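Local structure of beta-galactosidase (Bacillus circulans, 4MAD) at residues R32-A37 and G280-Y285; K408-V413 and C438-V443; T412-H417 and G477-N482. The protein probably releases terminal non-reducing beta-D-galactose residues from beta-D-galactosides by hydrolysis, as a member of glycoside hydrolase family 35. One frame throughout, in Å; residues are numbered along the deposited sequence.

Contact 1 of 3, residues R32-A37 and G280-Y285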
ATOM      1  N   ARG A  32      14.308  19.955  18.187  1.00 22.17           N
ATOM      2  CA  ARG A  32      13.511  20.118  17.001  1.00 20.43           C
ATOM      3  C   ARG A  32      13.404  18.720  16.406  1.00 18.30           C
ATOM      4  O   ARG A  32      14.375  18.112  16.196  1.00 21.24           O
ATOM      5  CB  ARG A  32      14.182  21.046  16.012  1.00 22.59           C
ATOM      6  CG  ARG A  32      13.334  21.393  14.874  1.00 21.71           C
ATOM      7  CD  ARG A  32      14.130  21.744  13.704  1.00 24.52           C
ATOM      8  NE  ARG A  32      14.864  22.974  13.850  1.00 24.07           N
ATOM      9  CZ  ARG A  32      14.477  24.158  13.397  1.00 32.86           C
ATOM     10  NH1 ARG A  32      13.336  24.335  12.756  1.00 22.41           N
ATOM     11  NH2 ARG A  32      15.274  25.182  13.572  1.00 34.95           N
ATOM     12  N   LEU A  33      12.208  18.220  16.164  1.00 18.52           N
ATOM     13  CA  LEU A  33      12.081  16.908  15.567  1.00 16.21           C
ATOM     14  C   LEU A  33      12.289  17.017  14.085  1.00 19.20           C
ATOM     15  O   LEU A  33      11.588  17.734  13.393  1.00 17.16           O
ATOM     16  CB  LEU A  33      10.745  16.254  15.898  1.00 17.97           C
ATOM     17  CG  LEU A  33      10.519  16.135  17.388  1.00 19.74           C
ATOM     18  CD1 LEU A  33       9.151  15.865  17.739  1.00 22.89           C
ATOM     19  CD2 LEU A  33      11.390  15.109  17.978  1.00 19.62           C
ATOM     20  N   LEU A  34      13.277  16.282  13.631  1.00 18.96           N
ATOM     21  CA  LEU A  34      13.515  16.140  12.247  1.00 18.88           C
ATOM     22  C   LEU A  34      13.294  14.668  11.992  1.00 19.22           C
ATOM     23  O   LEU A  34      14.176  13.912  12.281  1.00 19.43           O
ATOM     24  CB  LEU A  34      14.954  16.498  11.929  1.00 16.32           C
ATOM     25  CG  LEU A  34      15.317  17.969  12.085  1.00 20.49           C
ATOM     26  CD1 LEU A  34      16.728  18.185  11.772  1.00 16.20           C
ATOM     27  CD2 LEU A  34      14.487  18.786  11.205  1.00 17.80           C
ATOM     28  N   SER A  35      12.170  14.324  11.382  1.00 17.06           N
ATOM     29  CA  SER A  35      11.747  12.961  11.215  1.00 17.93           C
ATOM     30  C   SER A  35      11.586  12.569   9.769  1.00 17.21           C
ATOM     31  O   SER A  35      11.257  13.348   8.933  1.00 15.20           O
ATOM     32  CB  SER A  35      10.452  12.711  12.007  1.00 15.45           C
ATOM     33  OG  SER A  35       9.846  11.498  11.746  1.00 21.65           O
ATOM     34  N   GLY A  36      11.822  11.304   9.531  1.00 17.74           N
ATOM     35  CA  GLY A  36      11.685  10.758   8.221  1.00 16.66           C
ATOM     36  C   GLY A  36      10.711   9.608   8.234  1.00 15.35           C
ATOM     37  O   GLY A  36      10.794   8.764   9.009  1.00 14.67           O
ATOM     38  N   ALA A  37       9.767   9.639   7.323  1.00 14.21           N
ATOM     39  CA  ALA A  37       8.852   8.510   7.187  1.00 16.41           C
ATOM     40  C   ALA A  37       9.456   7.318   6.439  1.00 14.32           C
ATOM     41  O   ALA A  37       9.970   7.453   5.368  1.00 14.01           O
ATOM     42  CB  ALA A  37       7.607   8.932   6.528  1.00 17.01           C
ATOM     43  N   GLY A 280       9.832  25.367  12.915  1.00 17.08           N
ATOM     44  CA  GLY A 280       9.094  24.144  12.669  1.00 19.00           C
ATOM     45  C   GLY A 280       9.887  22.858  12.744  1.00 17.37           C
ATOM     46  O   GLY A 280      11.036  22.816  12.373  1.00 18.63           O
ATOM     47  N   SER A 281       9.215  21.826  13.248  1.00 16.81           N
ATOM     48  CA  SER A 281       9.650  20.463  13.141  1.00 15.95           C
ATOM     49  C   SER A 281       9.011  19.844  11.925  1.00 17.22           C
ATOM     50  O   SER A 281       8.049  20.322  11.428  1.00 17.88           O
ATOM     51  CB  SER A 281       9.291  19.648  14.341  1.00 18.18           C
ATOM     52  OG  SER A 281       9.938  20.051  15.473  1.00 19.76           O
ATOM     53  N   VAL A 282       9.612  18.790  11.440  1.00 16.97           N
ATOM     54  CA  VAL A 282       9.158  18.236  10.194  1.00 18.05           C
ATOM     55  C   VAL A 282       9.309  16.730  10.112  1.00 17.40           C
ATOM     56  O   VAL A 282      10.222  16.179  10.614  1.00 19.16           O
ATOM     57  CB  VAL A 282       9.882  18.907   9.037  1.00 18.51           C
ATOM     58  CG1 VAL A 282      11.337  18.660   9.134  1.00 21.08           C
ATOM     59  CG2 VAL A 282       9.341  18.419   7.689  1.00 18.57           C
ATOM     60  N   ASN A 283       8.356  16.090   9.482  1.00 14.48           N
ATOM     61  CA  ASN A 283       8.447  14.690   9.110  1.00 16.43           C
ATOM     62  C   ASN A 283       8.364  14.551   7.601  1.00 16.66           C
ATOM     63  O   ASN A 283       7.390  14.854   7.044  1.00 16.89           O
ATOM     64  CB  ASN A 283       7.338  13.893   9.765  1.00 17.69           C
ATOM     65  CG  ASN A 283       7.428  12.419   9.494  1.00 18.76           C
ATOM     66  OD1 ASN A 283       8.495  11.836   9.508  1.00 17.66           O
ATOM     67  ND2 ASN A 283       6.273  11.809   9.265  1.00 17.01           N
ATOM     68  N   PHE A 284       9.431  14.107   6.980  1.00 15.77           N
ATOM     69  CA  PHE A 284       9.472  13.988   5.561  1.00 15.22           C
ATOM     70  C   PHE A 284       8.604  12.769   5.129  1.00 14.39           C
ATOM     71  O   PHE A 284       8.834  11.697   5.586  1.00 17.29           O
ATOM     72  CB  PHE A 284      10.911  13.817   5.081  1.00 13.33           C
ATOM     73  CG  PHE A 284      11.606  15.084   4.766  1.00 15.70           C
ATOM     74  CD1 PHE A 284      11.922  15.383   3.508  1.00 17.53           C
ATOM     75  CD2 PHE A 284      11.950  15.955   5.740  1.00 17.66           C
ATOM     76  CE1 PHE A 284      12.532  16.555   3.223  1.00 20.71           C
ATOM     77  CE2 PHE A 284      12.579  17.100   5.442  1.00 19.55           C
ATOM     78  CZ  PHE A 284      12.866  17.393   4.192  1.00 17.52           C
ATOM     79  N   TYR A 285       7.649  12.997   4.234  1.00 12.74           N
ATOM     80  CA  TYR A 285       6.863  11.952   3.653  1.00 14.85           C
ATOM     81  C   TYR A 285       7.069  11.878   2.130  1.00 16.50           C
ATOM     82  O   TYR A 285       6.637  12.744   1.447  1.00 18.11           O
ATOM     83  CB  TYR A 285       5.409  12.210   3.962  1.00 13.88           C
ATOM     84  CG  TYR A 285       4.552  10.990   3.767  1.00 18.55           C
ATOM     85  CD1 TYR A 285       4.119  10.237   4.829  1.00 14.75           C
ATOM     86  CD2 TYR A 285       4.249  10.548   2.508  1.00 16.01           C
ATOM     87  CE1 TYR A 285       3.362   9.113   4.631  1.00 17.29           C
ATOM     88  CE2 TYR A 285       3.531   9.420   2.315  1.00 15.57           C
ATOM     89  CZ  TYR A 285       3.069   8.712   3.368  1.00 15.31           C
ATOM     90  OH  TYR A 285       2.349   7.599   3.133  1.00 16.70           O
TER
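Beginning at Leu33, just before strand 34-37, a parallel-strand ladder of four backbone hydrogen bonds joins the two segments: Val282 N to Leu33 O, Ser35 N to Val282 O (2.8 Å), Phe284 N to Ser35 O and Ala37 N to Phe284 O. The short strand axes run 16° from parallel, and the pair closes the eight-stranded (β/α)8 barrel, its first strand against its last.

Side-chain bonds extend the ladder. At its start Ser281 OG accepts from Leu33 N at 3.0 Å, a bent bond. Beyond it the Arg32 guanidinium presents an edge to Gly280, NH1 donating to the carbonyl O at 2.8 Å; the same nitrogen also reaches Leu276 O. With an alanine in place of Arg32 the carbonyls of Gly280 and Leu276 would lose their shared donor, and the start of the last strand would probably be less firmly tied to the first. Ser35 OG donates to Asn283 OD1 at 2.6 Å, arriving from above the amide's carbonyl plane. Both residues lie on the same face of the sheet; there Ser35 OG (chi1 170°) and Asn283 CG (-176°), each anti to its own N, bring hydroxyl and amide oxygen together. Asn283 ND2 is held by Met246 O and Glu64 OE1.

Apolar contacts are fewer. Leu34 CD2 meets Val282 CG1 at 3.8 Å on the opposite face, and Ala37 CB lies 4.1 Å from Tyr285 CD1.

Tyr285, whose OH is hydrogen-bonded to the hydroxyl of Tyr313, packs against Glu247, the predicted nucleophile. Helix 327-339 covers the face of Leu34 and Phe284, while strands 62-66 and 244-249 flank the pair.

Contact 2 of 3, residues K408-V413 and C438-V443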
ATOM      1  N   LYS A 408     -28.523 -12.203 -29.192  1.00 23.53           N
ATOM      2  CA  LYS A 408     -27.705 -11.079 -28.879  1.00 25.78           C
ATOM      3  C   LYS A 408     -28.226 -10.407 -27.621  1.00 26.93           C
ATOM      4  O   LYS A 408     -29.395 -10.075 -27.546  1.00 26.41           O
ATOM      5  CB  LYS A 408     -27.773 -10.128 -30.041  1.00 28.50           C
ATOM      6  CG  LYS A 408     -27.289  -8.776 -29.783  1.00 33.79           C
ATOM      7  CD  LYS A 408     -27.588  -7.918 -30.940  1.00 44.79           C
ATOM      8  CE  LYS A 408     -26.339  -7.454 -31.554  1.00 48.27           C
ATOM      9  NZ  LYS A 408     -25.814  -8.459 -32.488  1.00 51.10           N
ATOM     10  N   GLN A 409     -27.351 -10.253 -26.640  1.00 24.37           N
ATOM     11  CA  GLN A 409     -27.687  -9.631 -25.377  1.00 24.95           C
ATOM     12  C   GLN A 409     -26.621  -8.660 -24.905  1.00 24.66           C
ATOM     13  O   GLN A 409     -25.505  -8.826 -25.202  1.00 25.94           O
ATOM     14  CB  GLN A 409     -27.843 -10.678 -24.299  1.00 23.81           C
ATOM     15  CG  GLN A 409     -28.919 -11.657 -24.564  1.00 23.43           C
ATOM     16  CD  GLN A 409     -30.285 -11.056 -24.393  1.00 22.84           C
ATOM     17  OE1 GLN A 409     -30.465 -10.236 -23.576  1.00 26.60           O
ATOM     18  NE2 GLN A 409     -31.233 -11.491 -25.169  1.00 25.32           N
ATOM     19  N   ALA A 410     -27.019  -7.680 -24.134  1.00 24.22           N
ATOM     20  CA  ALA A 410     -26.097  -6.839 -23.458  1.00 21.92           C
ATOM     21  C   ALA A 410     -25.843  -7.431 -22.101  1.00 21.40           C
ATOM     22  O   ALA A 410     -26.747  -7.615 -21.339  1.00 22.44           O
ATOM     23  CB  ALA A 410     -26.629  -5.503 -23.305  1.00 24.02           C
ATOM     24  N   LEU A 411     -24.591  -7.730 -21.844  1.00 19.87           N
ATOM     25  CA  LEU A 411     -24.194  -8.242 -20.560  1.00 18.83           C
ATOM     26  C   LEU A 411     -23.755  -7.091 -19.701  1.00 22.29           C
ATOM     27  O   LEU A 411     -22.944  -6.335 -20.097  1.00 23.60           O
ATOM     28  CB  LEU A 411     -23.022  -9.172 -20.698  1.00 20.43           C
ATOM     29  CG  LEU A 411     -22.675  -9.949 -19.441  1.00 22.07           C
ATOM     30  CD1 LEU A 411     -22.484 -11.339 -19.795  1.00 33.26           C
ATOM     31  CD2 LEU A 411     -21.459  -9.461 -18.854  1.00 28.11           C
ATOM     32  N   THR A 412     -24.318  -6.952 -18.535  1.00 19.31           N
ATOM     33  CA  THR A 412     -23.888  -5.911 -17.636  1.00 19.15           C
ATOM     34  C   THR A 412     -23.412  -6.508 -16.331  1.00 19.86           C
ATOM     35  O   THR A 412     -24.057  -7.348 -15.782  1.00 18.01           O
ATOM     36  CB  THR A 412     -25.015  -4.906 -17.351  1.00 19.11           C
ATOM     37  OG1 THR A 412     -25.443  -4.323 -18.577  1.00 21.21           O
ATOM     38  CG2 THR A 412     -24.546  -3.829 -16.396  1.00 21.80           C
ATOM     39  N   VAL A 413     -22.265  -6.045 -15.894  1.00 16.49           N
ATOM     40  CA  VAL A 413     -21.764  -6.407 -14.599  1.00 18.49           C
ATOM     41  C   VAL A 413     -22.020  -5.265 -13.626  1.00 16.88           C
ATOM     42  O   VAL A 413     -21.525  -4.200 -13.802  1.00 18.77           O
ATOM     43  CB  VAL A 413     -20.274  -6.696 -14.599  1.00 16.56           C
ATOM     44  CG1 VAL A 413     -19.856  -7.148 -13.292  1.00 15.65           C
ATOM     45  CG2 VAL A 413     -19.917  -7.711 -15.595  1.00 18.49           C
ATOM     46  N   CYS A 438     -18.235   1.308 -19.150  1.00 50.20           N
ATOM     47  CA  CYS A 438     -17.385   0.247 -19.529  1.00 48.50           C
ATOM     48  C   CYS A 438     -17.775  -1.054 -18.877  1.00 44.74           C
ATOM     49  O   CYS A 438     -16.960  -1.942 -18.837  1.00 39.64           O
ATOM     50  CB  CYS A 438     -15.951   0.628 -19.218  1.00 49.46           C
ATOM     51  SG  CYS A 438     -15.228   1.584 -20.524  1.00 59.68           S
ATOM     52  N   SER A 439     -19.008  -1.104 -18.337  1.00 42.28           N
ATOM     53  CA  SER A 439     -19.533  -2.215 -17.524  1.00 38.10           C
ATOM     54  C   SER A 439     -20.460  -3.130 -18.268  1.00 36.23           C
ATOM     55  O   SER A 439     -21.025  -4.012 -17.702  1.00 30.30           O
ATOM     56  CB  SER A 439     -20.173  -1.705 -16.254  1.00 38.83           C
ATOM     57  OG  SER A 439     -19.107  -1.251 -15.446  1.00 43.14           O
ATOM     58  N   ARG A 440     -20.553  -2.878 -19.556  1.00 31.82           N
ATOM     59  CA  ARG A 440     -21.418  -3.566 -20.476  1.00 32.19           C
ATOM     60  C   ARG A 440     -20.623  -4.160 -21.646  1.00 31.67           C
ATOM     61  O   ARG A 440     -19.773  -3.517 -22.169  1.00 28.17           O
ATOM     62  CB  ARG A 440     -22.406  -2.577 -21.073  1.00 31.66           C
ATOM     63  CG  ARG A 440     -23.786  -2.999 -21.008  1.00 42.09           C
ATOM     64  CD  ARG A 440     -24.647  -2.217 -21.971  1.00 49.96           C
ATOM     65  NE  ARG A 440     -24.461  -0.818 -21.739  1.00 55.43           N
ATOM     66  CZ  ARG A 440     -24.888   0.160 -22.509  1.00 58.75           C
ATOM     67  NH1 ARG A 440     -25.581  -0.075 -23.605  1.00 61.02           N
ATOM     68  NH2 ARG A 440     -24.618   1.386 -22.160  1.00 60.68           N
ATOM     69  N   LEU A 441     -20.958  -5.371 -22.057  1.00 28.78           N
ATOM     70  CA  LEU A 441     -20.468  -5.941 -23.312  1.00 28.94           C
ATOM     71  C   LEU A 441     -21.595  -6.546 -24.106  1.00 27.90           C
ATOM     72  O   LEU A 441     -22.521  -6.980 -23.540  1.00 29.63           O
ATOM     73  CB  LEU A 441     -19.534  -7.089 -23.042  1.00 28.35           C
ATOM     74  CG  LEU A 441     -18.148  -6.804 -22.560  1.00 32.68           C
ATOM     75  CD1 LEU A 441     -17.450  -8.044 -22.254  1.00 29.04           C
ATOM     76  CD2 LEU A 441     -17.404  -6.012 -23.549  1.00 30.29           C
ATOM     77  N   VAL A 442     -21.449  -6.666 -25.401  1.00 27.17           N
ATOM     78  CA  VAL A 442     -22.434  -7.384 -26.193  1.00 27.73           C
ATOM     79  C   VAL A 442     -22.000  -8.823 -26.382  1.00 29.12           C
ATOM     80  O   VAL A 442     -20.953  -9.089 -26.821  1.00 29.05           O
ATOM     81  CB  VAL A 442     -22.661  -6.722 -27.558  1.00 30.44           C
ATOM     82  CG1 VAL A 442     -23.549  -7.495 -28.406  1.00 30.46           C
ATOM     83  CG2 VAL A 442     -23.126  -5.343 -27.403  1.00 32.86           C
ATOM     84  N   VAL A 443     -22.841  -9.762 -26.016  1.00 28.56           N
ATOM     85  CA  VAL A 443     -22.566 -11.157 -26.251  1.00 30.16           C
ATOM     86  C   VAL A 443     -23.603 -11.763 -27.156  1.00 32.58           C
ATOM     87  O   VAL A 443     -24.662 -11.237 -27.271  1.00 32.73           O
ATOM     88  CB  VAL A 443     -22.540 -11.930 -24.999  1.00 28.33           C
ATOM     89  CG1 VAL A 443     -21.468 -11.403 -24.114  1.00 30.82           C
ATOM     90  CG2 VAL A 443     -23.831 -11.863 -24.350  1.00 27.34           C
TER
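With OG1 anti to its own carbonyl carbon (chi1 -59°), Thr412 sets its hydroxyl oxygen beside the aliphatic stem of Arg440, 3.2 Å from CG. The extended chi2 of Arg440 (-162°) carries the stem on to Ala410, whose CB lies 4.1 Å from the arginine CD. On the other face, Leu411 CB comes within 4.4 Å of Val443 CG1. The second methyl of Val443, CG2, approaches Gln409 instead, 3.6 Å from its backbone O and somewhat farther from its CB.

These side chains ride on a regular antiparallel ladder. Gln409 with Val443 and Leu411 with Leu441 are hydrogen-bonded pairs, and each exchanges two backbone bonds; Leu411 N to Leu441 O is 2.8 Å long. Ala410 with Val442 and Thr412 with Arg440 are the intervening non-hydrogen-bonded pairs. The two strands belong to a small antiparallel sheet of the first all-beta domain, with strand 440-445 at its edge and strand 409-417 next inward. The alternation gives the sheet two unlike faces: Leu411, Leu441 and Val443 look inward, where Leu441 packs on Val429 and Val432, whereas Arg440 and Val442 lie on an exposed side.

Ser439 O accepts from Val413 N at 3.0 Å, carrying the ladder one bond before the start of strand 440-445. At the other end Lys408 CG passes Val442 CG1 at 4.2 Å, and the NZ of Lys408 forms a salt bridge with Glu444 OE2.

Contact 3 of 3, residues T412-H417 and G477-N482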
ATOM      1  N   THR A 412     -24.318  -6.952 -18.535  1.00 19.31           N
ATOM      2  CA  THR A 412     -23.888  -5.911 -17.636  1.00 19.15           C
ATOM      3  C   THR A 412     -23.412  -6.508 -16.331  1.00 19.86           C
ATOM      4  O   THR A 412     -24.057  -7.348 -15.782  1.00 18.01           O
ATOM      5  CB  THR A 412     -25.015  -4.906 -17.351  1.00 19.11           C
ATOM      6  OG1 THR A 412     -25.443  -4.323 -18.577  1.00 21.21           O
ATOM      7  CG2 THR A 412     -24.546  -3.829 -16.396  1.00 21.80           C
ATOM      8  N   VAL A 413     -22.265  -6.045 -15.894  1.00 16.49           N
ATOM      9  CA  VAL A 413     -21.764  -6.407 -14.599  1.00 18.49           C
ATOM     10  C   VAL A 413     -22.020  -5.265 -13.626  1.00 16.88           C
ATOM     11  O   VAL A 413     -21.525  -4.200 -13.802  1.00 18.77           O
ATOM     12  CB  VAL A 413     -20.274  -6.696 -14.599  1.00 16.56           C
ATOM     13  CG1 VAL A 413     -19.856  -7.148 -13.292  1.00 15.65           C
ATOM     14  CG2 VAL A 413     -19.917  -7.711 -15.595  1.00 18.49           C
ATOM     15  N   GLN A 414     -22.793  -5.570 -12.609  1.00 13.61           N
ATOM     16  CA  GLN A 414     -23.274  -4.606 -11.675  1.00 15.46           C
ATOM     17  C   GLN A 414     -22.809  -4.876 -10.258  1.00 16.96           C
ATOM     18  O   GLN A 414     -23.421  -5.645  -9.586  1.00 17.86           O
ATOM     19  CB  GLN A 414     -24.818  -4.645 -11.687  1.00 14.66           C
ATOM     20  CG  GLN A 414     -25.523  -3.692 -10.815  1.00 15.61           C
ATOM     21  CD  GLN A 414     -27.047  -3.736 -11.012  1.00 19.48           C
ATOM     22  OE1 GLN A 414     -27.486  -3.896 -12.077  1.00 21.82           O
ATOM     23  NE2 GLN A 414     -27.787  -3.561  -9.981  1.00 19.29           N
ATOM     24  N   ASP A 415     -21.802  -4.164  -9.789  1.00 16.03           N
ATOM     25  CA  ASP A 415     -20.852  -3.401 -10.556  1.00 17.11           C
ATOM     26  C   ASP A 415     -19.485  -4.119 -10.564  1.00 17.20           C
ATOM     27  O   ASP A 415     -19.248  -4.960  -9.781  1.00 19.87           O
ATOM     28  CB  ASP A 415     -20.623  -2.054  -9.904  1.00 16.98           C
ATOM     29  CG  ASP A 415     -21.760  -1.069 -10.109  1.00 30.65           C
ATOM     30  OD1 ASP A 415     -22.434  -1.113 -11.109  1.00 29.27           O
ATOM     31  OD2 ASP A 415     -21.960  -0.215  -9.270  1.00 34.41           O
ATOM     32  N   ILE A 416     -18.612  -3.739 -11.465  1.00 16.50           N
ATOM     33  CA  ILE A 416     -17.341  -4.399 -11.567  1.00 19.12           C
ATOM     34  C   ILE A 416     -16.235  -3.640 -10.802  1.00 17.70           C
ATOM     35  O   ILE A 416     -15.943  -2.564 -11.102  1.00 17.05           O
ATOM     36  CB  ILE A 416     -16.934  -4.621 -13.010  1.00 19.04           C
ATOM     37  CG1 ILE A 416     -15.634  -5.395 -13.092  1.00 18.81           C
ATOM     38  CG2 ILE A 416     -16.848  -3.355 -13.737  1.00 20.29           C
ATOM     39  CD1 ILE A 416     -15.767  -6.786 -12.837  1.00 16.35           C
ATOM     40  N   HIS A 417     -15.665  -4.291  -9.791  1.00 16.72           N
ATOM     41  CA  HIS A 417     -14.671  -3.706  -8.953  1.00 15.86           C
ATOM     42  C   HIS A 417     -13.452  -4.618  -8.954  1.00 18.21           C
ATOM     43  O   HIS A 417     -13.370  -5.483  -8.125  1.00 18.77           O
ATOM     44  CB  HIS A 417     -15.209  -3.573  -7.529  1.00 17.66           C
ATOM     45  CG  HIS A 417     -16.171  -2.450  -7.335  1.00 18.28           C
ATOM     46  ND1 HIS A 417     -16.654  -2.092  -6.103  1.00 18.34           N
ATOM     47  CD2 HIS A 417     -16.707  -1.579  -8.211  1.00 17.17           C
ATOM     48  CE1 HIS A 417     -17.435  -1.047  -6.228  1.00 20.54           C
ATOM     49  NE2 HIS A 417     -17.506  -0.732  -7.499  1.00 16.02           N
ATOM     50  N   GLY A 477     -24.597  -8.071  -9.016  1.00 19.14           N
ATOM     51  CA  GLY A 477     -25.112  -9.028  -9.969  1.00 18.15           C
ATOM     52  C   GLY A 477     -24.488  -8.958 -11.342  1.00 16.68           C
ATOM     53  O   GLY A 477     -23.757  -8.046 -11.637  1.00 17.54           O
ATOM     54  N   VAL A 478     -24.820  -9.942 -12.163  1.00 17.93           N
ATOM     55  CA  VAL A 478     -24.526  -9.934 -13.582  1.00 16.81           C
ATOM     56  C   VAL A 478     -25.809 -10.171 -14.360  1.00 18.62           C
ATOM     57  O   VAL A 478     -26.547 -11.010 -14.020  1.00 17.22           O
ATOM     58  CB  VAL A 478     -23.536 -11.010 -13.935  1.00 18.71           C
ATOM     59  CG1 VAL A 478     -23.193 -10.966 -15.352  1.00 16.72           C
ATOM     60  CG2 VAL A 478     -22.313 -10.920 -13.077  1.00 17.85           C
ATOM     61  N   ARG A 479     -26.066  -9.392 -15.378  1.00 17.73           N
ATOM     62  CA  ARG A 479     -27.322  -9.548 -16.079  1.00 19.53           C
ATOM     63  C   ARG A 479     -27.208  -9.475 -17.580  1.00 19.27           C
ATOM     64  O   ARG A 479     -26.333  -8.857 -18.084  1.00 18.97           O
ATOM     65  CB  ARG A 479     -28.362  -8.561 -15.591  1.00 18.33           C
ATOM     66  CG  ARG A 479     -28.012  -7.164 -15.726  1.00 19.17           C
ATOM     67  CD  ARG A 479     -28.938  -6.269 -14.913  1.00 19.32           C
ATOM     68  NE  ARG A 479     -28.397  -4.968 -14.592  1.00 21.04           N
ATOM     69  CZ  ARG A 479     -28.451  -3.898 -15.365  1.00 21.85           C
ATOM     70  NH1 ARG A 479     -29.000  -3.927 -16.552  1.00 24.21           N
ATOM     71  NH2 ARG A 479     -27.941  -2.777 -14.957  1.00 19.34           N
ATOM     72  N   LEU A 480     -28.147 -10.128 -18.238  1.00 18.50           N
ATOM     73  CA  LEU A 480     -28.292 -10.032 -19.657  1.00 18.51           C
ATOM     74  C   LEU A 480     -29.563  -9.220 -19.870  1.00 19.78           C
ATOM     75  O   LEU A 480     -30.600  -9.616 -19.459  1.00 17.06           O
ATOM     76  CB  LEU A 480     -28.464 -11.435 -20.212  1.00 18.43           C
ATOM     77  CG  LEU A 480     -27.273 -12.367 -20.041  1.00 16.81           C
ATOM     78  CD1 LEU A 480     -27.619 -13.725 -20.334  1.00 16.64           C
ATOM     79  CD2 LEU A 480     -26.077 -11.964 -20.834  1.00 20.14           C
ATOM     80  N   GLY A 481     -29.466  -8.072 -20.483  1.00 20.48           N
ATOM     81  CA  GLY A 481     -30.572  -7.155 -20.384  1.00 24.16           C
ATOM     82  C   GLY A 481     -30.838  -6.849 -18.910  1.00 22.19           C
ATOM     83  O   GLY A 481     -29.986  -6.401 -18.225  1.00 21.81           O
ATOM     84  N   ASN A 482     -32.065  -7.049 -18.458  1.00 19.88           N
ATOM     85  CA  ASN A 482     -32.394  -6.863 -17.064  1.00 18.40           C
ATOM     86  C   ASN A 482     -32.384  -8.150 -16.294  1.00 18.27           C
ATOM     87  O   ASN A 482     -32.622  -8.142 -15.117  1.00 20.17           O
ATOM     88  CB  ASN A 482     -33.738  -6.199 -16.878  1.00 19.11           C
ATOM     89  CG  ASN A 482     -33.762  -4.799 -17.387  1.00 25.52           C
ATOM     90  OD1 ASN A 482     -32.873  -4.036 -17.173  1.00 23.62           O
ATOM     91  ND2 ASN A 482     -34.791  -4.489 -18.090  1.00 26.48           N
TER
HETATM   92  O   HOH W   1     -27.620  -5.713 -19.455  1.00 22.58           O
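Gln414 OE1 is gripped by two nitrogens of Arg479, NE at 2.9 Å and NH2 at 3.1 Å. The oxygen lies in the guanidinium plane, at its edge, but the amide itself stands steeply to that plane (79°). NE approaches almost straight down the amide C=O, NH2 less directly. Gln414 reaches across on an extended chain, CG anti to the backbone N (chi1 -178°), while its NE2 is hydrogen-bonded to Glu476 OE1.

Within its own segment, Arg479 NH1 donates to Gly481 O at 3.1 Å. One face of the guanidinium is covered off-centre by Thr412 CG2. The hydroxyl of Thr412 gives its proton to a water 2.7 Å from OG1, and that water donates to Gly481 O.

Beneath these side chains, backbone hydrogen bonds of strands 409-417 and 473-480, antiparallel neighbours in the small sheet of the first all-beta domain, pair Thr412 with Arg479 and Gln414 with Gly477. The pairing stops at Gln414, where the chain turns a corner and the peptide bond to Asp415 is cis.

With NE, NH1 and NH2 all donating in its own plane, the guanidinium is fixed in rotation. Its charge would be expected to polarise the neutral oxygens it meets, including that of an amide whose NE2 faces a carboxylate.

How the contacts relate
From the N terminus, contact 1 comes first: residues 32-37 meet 280-285 after a long loop that holds most of the barrel's helices and strands, joining its first strand to its last. Contacts 2 and 3 follow in the first all-beta domain. Their loops start from the same stretch, sharing Thr412 and Val413, and overlap, that of contact 3 running on past the second segment of contact 2; neither overlaps the loop of contact 1. Strand 409-417 thus lies between strands 440-445 and 473-480 in one sheet, and Leu411 packs on Leu480 across the two contacts. Contact 1 remains separate, its nearest atoms about 23 Å from contact 3 and about 30 Å from contact 2.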